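Local coordinates for uncharacterized protein (Chaetomium thermophilum, PDB 3LPZ) that probably acts in the Get pathway of tail-anchored protein biogenesis as an alpha-solenoid adaptor that binds Get5, at residues A[169-174]-A[207-212]; A[212-217]-A[243-248]. All blocks are in the same frame, centred on the assembly; numbering follows the deposited sequence.

Interaction 1: residues A[169-174]-A[207-212]; sequences VLARME and NTAYRI
Ala171 carries the tight half of this contact, its methyl set in the angle between Ala209 O and Ile212 CG2 of helix 203-220. Ala171 CB lies 3.3 Å from the backbone oxygen Ala209 O, close for a methyl on a carbonyl, and 4.1 Å from Ala209 CB. It also meets the gamma-branch methyl of Ile212, with Ala171 CB 3.7 Å from Ile212 CG2. With only alanines at the closest point the backbones come very near: Ala171 CA and Ala209 CA are 5.0 Å apart, and the axes of the two segments approach to 8.3 Å, crossing at -39° with their N-to-C directions roughly alike. No hydrogen bond spans the two segments; apolar packing holds this part, and both alanines are buried.

The looser half lies toward solvent, where the exposed Arg172 is laid across Ile212. Its chain runs extended from CG to NE, and Ile212 CG2 meets Arg172 CG at 3.7 Å, then sits 4.0 Å above the guanidinium plane, over its centre. Ile212 CG1 points away from the carbonyl carbon (chi1 -63°), which turns CG2 anti to the backbone N and out between Ala171 and Arg172; CD1 reaches no nearer than 4.0 Å to Arg172 NH2. The charge of Arg172 is answered within its own helix by a salt bridge from NE to Glu168, which probably helps hold the guanidinium there. Small residues at the close point, with Ile212 and the arginine chain at the solvent edge, are how helix 166-179 packs on helix 203-220, a pairing of next-but-one helices consistent with the stacked helical hairpins of an alpha-solenoid in the TPR clan.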
ATOM      1  N   VAL A 169      -0.696  10.789  -1.411  1.00 18.65           N
ATOM      2  CA  VAL A 169      -0.559  10.505   0.035  1.00 17.98           C
ATOM      3  C   VAL A 169       0.813   9.854   0.309  1.00 18.07           C
ATOM      4  O   VAL A 169       1.537  10.223   1.247  1.00 18.80           O
ATOM      5  CB  VAL A 169      -1.720   9.613   0.557  1.00 17.66           C
ATOM      6  CG1 VAL A 169      -1.457   9.167   1.992  1.00 17.27           C
ATOM      7  CG2 VAL A 169      -3.076  10.354   0.450  1.00 18.15           C
ATOM      8  N   LEU A 170       1.178   8.892  -0.524  1.00 17.48           N
ATOM      9  CA  LEU A 170       2.439   8.178  -0.338  1.00 17.16           C
ATOM     10  C   LEU A 170       3.653   9.097  -0.516  1.00 16.91           C
ATOM     11  O   LEU A 170       4.580   9.050   0.272  1.00 15.90           O
ATOM     12  CB  LEU A 170       2.530   6.962  -1.280  1.00 16.99           C
ATOM     13  CG  LEU A 170       3.790   6.091  -1.177  1.00 17.48           C
ATOM     14  CD1 LEU A 170       3.934   5.484   0.266  1.00 16.47           C
ATOM     15  CD2 LEU A 170       3.779   4.986  -2.237  1.00 17.66           C
ATOM     16  N   ALA A 171       3.650   9.909  -1.565  1.00 17.13           N
ATOM     17  CA  ALA A 171       4.764  10.823  -1.830  1.00 17.52           C
ATOM     18  C   ALA A 171       4.937  11.857  -0.685  1.00 17.55           C
ATOM     19  O   ALA A 171       6.069  12.144  -0.261  1.00 16.71           O
ATOM     20  CB  ALA A 171       4.548  11.529  -3.181  1.00 17.30           C
ATOM     21  N   ARG A 172       3.825  12.388  -0.181  1.00 17.84           N
ATOM     22  CA  ARG A 172       3.870  13.335   0.967  1.00 19.01           C
ATOM     23  C   ARG A 172       4.318  12.671   2.260  1.00 18.88           C
ATOM     24  O   ARG A 172       5.042  13.282   3.063  1.00 19.96           O
ATOM     25  CB  ARG A 172       2.513  14.016   1.178  1.00 20.04           C
ATOM     26  CG  ARG A 172       2.220  15.045   0.104  1.00 23.66           C
ATOM     27  CD  ARG A 172       0.955  15.889   0.405  1.00 28.28           C
ATOM     28  NE  ARG A 172       0.500  16.592  -0.803  1.00 33.28           N
ATOM     29  CZ  ARG A 172       1.104  17.659  -1.334  1.00 35.98           C
ATOM     30  NH1 ARG A 172       2.211  18.156  -0.783  1.00 37.88           N
ATOM     31  NH2 ARG A 172       0.612  18.230  -2.428  1.00 37.28           N
ATOM     32  N   MET A 173       3.936  11.414   2.442  1.00 18.96           N
ATOM     33  CA  MET A 173       4.436  10.618   3.567  1.00 19.26           C
ATOM     34  C   MET A 173       5.951  10.385   3.435  1.00 18.70           C
ATOM     35  O   MET A 173       6.693  10.572   4.393  1.00 18.95           O
ATOM     36  CB  MET A 173       3.684   9.288   3.683  1.00 19.76           C
ATOM     37  CG  MET A 173       4.107   8.418   4.897  1.00 21.27           C
ATOM     38  SD  MET A 173       4.075   6.642   4.531  1.00 24.02           S
ATOM     39  CE  MET A 173       5.645   6.556   3.668  1.00 23.74           C
ATOM     40  N   GLU A 174       6.402   9.978   2.257  1.00 17.55           N
ATOM     41  CA  GLU A 174       7.840   9.825   2.024  1.00 18.18           C
ATOM     42  C   GLU A 174       8.580  11.143   2.230  1.00 17.73           C
ATOM     43  O   GLU A 174       9.692  11.142   2.747  1.00 17.88           O
ATOM     44  CB  GLU A 174       8.179   9.235   0.641  1.00 17.14           C
ATOM     45  CG  GLU A 174       7.613   7.813   0.297  1.00 17.69           C
ATOM     46  CD  GLU A 174       8.093   6.681   1.181  1.00 18.88           C
ATOM     47  OE1 GLU A 174       9.064   6.845   1.957  1.00 19.35           O
ATOM     48  OE2 GLU A 174       7.479   5.600   1.104  1.00 19.59           O
ATOM     49  N   ASN A 207       4.519   8.418 -11.827  1.00 21.79           N
ATOM     50  CA  ASN A 207       4.627   9.812 -12.277  1.00 22.16           C
ATOM     51  C   ASN A 207       4.073  10.794 -11.281  1.00 21.80           C
ATOM     52  O   ASN A 207       4.716  11.813 -10.979  1.00 21.15           O
ATOM     53  CB  ASN A 207       3.949  10.031 -13.630  1.00 23.36           C
ATOM     54  CG  ASN A 207       4.712   9.389 -14.780  1.00 26.32           C
ATOM     55  OD1 ASN A 207       5.911   9.138 -14.687  1.00 27.12           O
ATOM     56  ND2 ASN A 207       4.005   9.139 -15.899  1.00 30.83           N
ATOM     57  N   THR A 208       2.874  10.496 -10.782  1.00 20.89           N
ATOM     58  CA  THR A 208       2.241  11.364  -9.800  1.00 20.43           C
ATOM     59  C   THR A 208       3.107  11.458  -8.523  1.00 20.00           C
ATOM     60  O   THR A 208       3.350  12.557  -8.018  1.00 20.08           O
ATOM     61  CB  THR A 208       0.790  10.876  -9.470  1.00 20.23           C
ATOM     62  OG1 THR A 208      -0.002  10.956 -10.666  1.00 22.52           O
ATOM     63  CG2 THR A 208       0.127  11.723  -8.366  1.00 20.72           C
ATOM     64  N   ALA A 209       3.539  10.318  -7.981  1.00 19.24           N
ATOM     65  CA  ALA A 209       4.357  10.345  -6.760  1.00 18.91           C
ATOM     66  C   ALA A 209       5.635  11.173  -6.976  1.00 18.99           C
ATOM     67  O   ALA A 209       6.005  11.992  -6.149  1.00 17.76           O
ATOM     68  CB  ALA A 209       4.714   8.926  -6.304  1.00 18.99           C
ATOM     69  N   TYR A 210       6.277  10.982  -8.119  1.00 18.81           N
ATOM     70  CA  TYR A 210       7.462  11.748  -8.463  1.00 19.20           C
ATOM     71  C   TYR A 210       7.176  13.265  -8.503  1.00 19.86           C
ATOM     72  O   TYR A 210       7.910  14.082  -7.934  1.00 19.29           O
ATOM     73  CB  TYR A 210       7.962  11.276  -9.819  1.00 19.58           C
ATOM     74  CG  TYR A 210       8.976  12.199 -10.426  1.00 21.15           C
ATOM     75  CD1 TYR A 210      10.314  12.151 -10.026  1.00 19.60           C
ATOM     76  CD2 TYR A 210       8.593  13.141 -11.400  1.00 24.49           C
ATOM     77  CE1 TYR A 210      11.252  13.023 -10.569  1.00 22.03           C
ATOM     78  CE2 TYR A 210       9.537  14.010 -11.953  1.00 25.83           C
ATOM     79  CZ  TYR A 210      10.863  13.936 -11.529  1.00 24.72           C
ATOM     80  OH  TYR A 210      11.793  14.796 -12.087  1.00 28.18           O
ATOM     81  N   ARG A 211       6.082  13.643  -9.147  1.00 20.74           N
ATOM     82  CA  ARG A 211       5.770  15.064  -9.257  1.00 22.22           C
ATOM     83  C   ARG A 211       5.471  15.656  -7.870  1.00 21.40           C
ATOM     84  O   ARG A 211       5.986  16.716  -7.517  1.00 22.85           O
ATOM     85  CB  ARG A 211       4.602  15.275 -10.224  1.00 23.03           C
ATOM     86  CG  ARG A 211       4.991  14.904 -11.670  1.00 27.66           C
ATOM     87  CD  ARG A 211       3.963  15.401 -12.665  1.00 35.36           C
ATOM     88  NE  ARG A 211       2.831  14.506 -12.793  1.00 41.13           N
ATOM     89  CZ  ARG A 211       2.614  13.730 -13.859  1.00 45.01           C
ATOM     90  NH1 ARG A 211       3.458  13.729 -14.898  1.00 47.22           N
ATOM     91  NH2 ARG A 211       1.544  12.958 -13.897  1.00 46.23           N
ATOM     92  N   ILE A 212       4.667  14.966  -7.080  1.00 20.63           N
ATOM     93  CA  ILE A 212       4.359  15.451  -5.719  1.00 20.18           C
ATOM     94  C   ILE A 212       5.606  15.568  -4.850  1.00 19.20           C
ATOM     95  O   ILE A 212       5.808  16.606  -4.168  1.00 18.47           O
ATOM     96  CB  ILE A 212       3.271  14.592  -5.025  1.00 20.16           C
ATOM     97  CG1 ILE A 212       1.921  14.673  -5.783  1.00 21.06           C
ATOM     98  CG2 ILE A 212       3.116  14.950  -3.526  1.00 19.93           C
ATOM     99  CD1 ILE A 212       1.199  16.079  -5.803  1.00 22.00           C
TER

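Interaction 2: residues A[212-217]-A[243-248]; sequences IFTSAL and PLLNFI
This is a small, buried apolar contact between two helices that stand well apart, joining the later half of helix 203-220 to the first turn of helix 243-256. Leu245 bridges the gap: its two methyls reach separate residues of 212-217. Leu245 CD1 meets Leu217 CD2 at 3.7 Å, the two leucines extended toward each other tip to tip. The other branch, Leu245 CD2, lies 3.9 Å from Thr214 CG2, where the side chains cross at a slant. The nearest alpha carbons, Thr214 CA and Leu245 CA, are still 9.0 Å apart, so side-chain ends alone close the distance.

The contact packs together two consecutive helices of the alpha-solenoid whose connection runs through the short antiparallel pair 227-228 and 237-238; Cys190 of helix 186-199 also lies against Leu245, so a third helix takes part in the same apolar cluster.

Thr214 presents its methyl to Leu245 because OG1 is turned back between the backbone N and the carbonyl carbon (chi1 62°). There OG1 is hydrogen-bonded to Tyr210 O, one turn earlier, and to Arg237 NH1 of the intervening excursion, which satisfies the hydroxyl beside an apolar contact. Leu217, with CG anti to its backbone N (chi1 -178°), brings CD2 to Leu245 CD1 and also touches Leu224.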
ATOM      1  N   ILE A 212       4.667  14.966  -7.080  1.00 20.63           N
ATOM      2  CA  ILE A 212       4.359  15.451  -5.719  1.00 20.18           C
ATOM      3  C   ILE A 212       5.606  15.568  -4.850  1.00 19.20           C
ATOM      4  O   ILE A 212       5.808  16.606  -4.168  1.00 18.47           O
ATOM      5  CB  ILE A 212       3.271  14.592  -5.025  1.00 20.16           C
ATOM      6  CG1 ILE A 212       1.921  14.673  -5.783  1.00 21.06           C
ATOM      7  CG2 ILE A 212       3.116  14.950  -3.526  1.00 19.93           C
ATOM      8  CD1 ILE A 212       1.199  16.079  -5.803  1.00 22.00           C
ATOM      9  N   PHE A 213       6.447  14.536  -4.854  1.00 18.31           N
ATOM     10  CA  PHE A 213       7.608  14.539  -3.955  1.00 19.00           C
ATOM     11  C   PHE A 213       8.560  15.689  -4.364  1.00 19.23           C
ATOM     12  O   PHE A 213       9.029  16.462  -3.514  1.00 19.14           O
ATOM     13  CB  PHE A 213       8.354  13.193  -4.021  1.00 18.56           C
ATOM     14  CG  PHE A 213       9.515  13.103  -3.091  1.00 18.65           C
ATOM     15  CD1 PHE A 213      10.766  13.622  -3.450  1.00 18.01           C
ATOM     16  CD2 PHE A 213       9.369  12.490  -1.832  1.00 18.06           C
ATOM     17  CE1 PHE A 213      11.870  13.536  -2.559  1.00 19.55           C
ATOM     18  CE2 PHE A 213      10.447  12.402  -0.949  1.00 19.32           C
ATOM     19  CZ  PHE A 213      11.703  12.932  -1.305  1.00 19.10           C
ATOM     20  N   THR A 214       8.874  15.762  -5.657  1.00 18.74           N
ATOM     21  CA  THR A 214       9.772  16.806  -6.129  1.00 19.68           C
ATOM     22  C   THR A 214       9.195  18.225  -6.007  1.00 19.79           C
ATOM     23  O   THR A 214       9.958  19.143  -5.770  1.00 19.62           O
ATOM     24  CB  THR A 214      10.332  16.532  -7.546  1.00 19.82           C
ATOM     25  OG1 THR A 214       9.260  16.473  -8.509  1.00 19.97           O
ATOM     26  CG2 THR A 214      11.142  15.218  -7.537  1.00 20.27           C
ATOM     27  N   SER A 215       7.872  18.400  -6.153  1.00 20.18           N
ATOM     28  CA  SER A 215       7.276  19.725  -5.877  1.00 21.48           C
ATOM     29  C   SER A 215       7.455  20.089  -4.413  1.00 21.04           C
ATOM     30  O   SER A 215       7.721  21.236  -4.115  1.00 20.86           O
ATOM     31  CB  SER A 215       5.783  19.784  -6.206  1.00 21.77           C
ATOM     32  OG  SER A 215       5.664  19.567  -7.585  1.00 28.02           O
ATOM     33  N   ALA A 216       7.300  19.107  -3.518  1.00 20.66           N
ATOM     34  CA  ALA A 216       7.450  19.348  -2.081  1.00 21.28           C
ATOM     35  C   ALA A 216       8.897  19.757  -1.780  1.00 21.37           C
ATOM     36  O   ALA A 216       9.154  20.716  -1.031  1.00 21.38           O
ATOM     37  CB  ALA A 216       7.031  18.078  -1.253  1.00 20.54           C
ATOM     38  N   LEU A 217       9.839  19.029  -2.376  1.00 21.32           N
ATOM     39  CA  LEU A 217      11.255  19.315  -2.196  1.00 22.05           C
ATOM     40  C   LEU A 217      11.589  20.766  -2.591  1.00 22.52           C
ATOM     41  O   LEU A 217      12.283  21.473  -1.858  1.00 23.02           O
ATOM     42  CB  LEU A 217      12.108  18.316  -3.000  1.00 20.83           C
ATOM     43  CG  LEU A 217      13.616  18.450  -2.871  1.00 21.48           C
ATOM     44  CD1 LEU A 217      14.080  18.132  -1.450  1.00 22.57           C
ATOM     45  CD2 LEU A 217      14.294  17.488  -3.866  1.00 22.51           C
ATOM     46  N   PRO A 243      22.259  13.774  -7.911  1.00 24.20           N
ATOM     47  CA  PRO A 243      22.354  12.895  -9.101  1.00 23.81           C
ATOM     48  C   PRO A 243      21.371  11.698  -9.146  1.00 23.33           C
ATOM     49  O   PRO A 243      20.901  11.337 -10.225  1.00 22.97           O
ATOM     50  CB  PRO A 243      23.800  12.377  -9.062  1.00 24.28           C
ATOM     51  CG  PRO A 243      24.450  12.941  -7.842  1.00 25.62           C
ATOM     52  CD  PRO A 243      23.577  14.055  -7.312  1.00 24.59           C
ATOM     53  N   LEU A 244      21.102  11.048  -8.016  1.00 22.49           N
ATOM     54  CA  LEU A 244      20.216   9.880  -8.042  1.00 22.23           C
ATOM     55  C   LEU A 244      18.762  10.265  -8.253  1.00 22.09           C
ATOM     56  O   LEU A 244      17.943   9.455  -8.689  1.00 22.34           O
ATOM     57  CB  LEU A 244      20.319   9.066  -6.750  1.00 22.58           C
ATOM     58  CG  LEU A 244      21.519   8.116  -6.656  1.00 25.05           C
ATOM     59  CD1 LEU A 244      21.412   7.329  -5.335  1.00 27.82           C
ATOM     60  CD2 LEU A 244      21.624   7.202  -7.878  1.00 25.73           C
ATOM     61  N   LEU A 245      18.409  11.487  -7.894  1.00 21.67           N
ATOM     62  CA  LEU A 245      17.063  11.955  -8.215  1.00 21.62           C
ATOM     63  C   LEU A 245      16.958  12.151  -9.749  1.00 21.61           C
ATOM     64  O   LEU A 245      15.908  11.897 -10.377  1.00 21.36           O
ATOM     65  CB  LEU A 245      16.776  13.247  -7.463  1.00 21.78           C
ATOM     66  CG  LEU A 245      15.499  13.251  -6.633  1.00 24.36           C
ATOM     67  CD1 LEU A 245      15.295  14.591  -5.880  1.00 24.79           C
ATOM     68  CD2 LEU A 245      14.298  12.933  -7.519  1.00 26.90           C
ATOM     69  N   ASN A 246      18.051  12.610 -10.342  1.00 20.85           N
ATOM     70  CA  ASN A 246      18.126  12.729 -11.798  1.00 20.92           C
ATOM     71  C   ASN A 246      18.045  11.384 -12.481  1.00 21.43           C
ATOM     72  O   ASN A 246      17.361  11.247 -13.483  1.00 20.89           O
ATOM     73  CB  ASN A 246      19.402  13.472 -12.202  1.00 21.35           C
ATOM     74  CG  ASN A 246      19.443  14.857 -11.599  1.00 21.79           C
ATOM     75  OD1 ASN A 246      18.387  15.447 -11.344  1.00 21.76           O
ATOM     76  ND2 ASN A 246      20.642  15.375 -11.350  1.00 21.52           N
ATOM     77  N   PHE A 247      18.699  10.379 -11.902  1.00 21.61           N
ATOM     78  CA  PHE A 247      18.548   9.011 -12.358  1.00 21.51           C
ATOM     79  C   PHE A 247      17.075   8.572 -12.371  1.00 21.14           C
ATOM     80  O   PHE A 247      16.581   8.013 -13.365  1.00 20.65           O
ATOM     81  CB  PHE A 247      19.339   8.073 -11.439  1.00 22.04           C
ATOM     82  CG  PHE A 247      19.103   6.624 -11.722  1.00 22.58           C
ATOM     83  CD1 PHE A 247      19.761   5.994 -12.779  1.00 23.75           C
ATOM     84  CD2 PHE A 247      18.223   5.884 -10.934  1.00 22.91           C
ATOM     85  CE1 PHE A 247      19.554   4.619 -13.045  1.00 25.34           C
ATOM     86  CE2 PHE A 247      17.994   4.526 -11.196  1.00 24.50           C
ATOM     87  CZ  PHE A 247      18.665   3.891 -12.255  1.00 25.15           C
ATOM     88  N   ILE A 248      16.388   8.803 -11.255  1.00 20.77           N
ATOM     89  CA  ILE A 248      14.954   8.518 -11.162  1.00 20.99           C
ATOM     90  C   ILE A 248      14.126   9.275 -12.220  1.00 21.94           C
ATOM     91  O   ILE A 248      13.295   8.659 -12.891  1.00 21.76           O
ATOM     92  CB  ILE A 248      14.390   8.821  -9.753  1.00 21.09           C
ATOM     93  CG1 ILE A 248      15.026   7.899  -8.701  1.00 20.36           C
ATOM     94  CG2 ILE A 248      12.841   8.729  -9.757  1.00 20.14           C
ATOM     95  CD1 ILE A 248      14.796   8.424  -7.251  1.00 23.39           C
TER

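Interactions 1 and 2 follow one another along the chain and share helix 203-220, which meets helix 166-179 through its middle and helix 243-256 further toward its C-terminal end. Ile212 belongs to both ranges but makes its contact only in interaction 1. The centres lie about 10 Å apart, and the two sites touch: the ring of Phe213 packs against the backbone of 169-174, and Tyr210 reaches Ile248. Helix 186-199 lies beside both, touching Leu170, Tyr210, Phe213 and Leu245. The close helix pair of interaction 1 thus continues into the wider apolar bridge of interaction 2, consistent with helix 203-220 joining the helices before and after it in the alpha-solenoid of the Get4 family region.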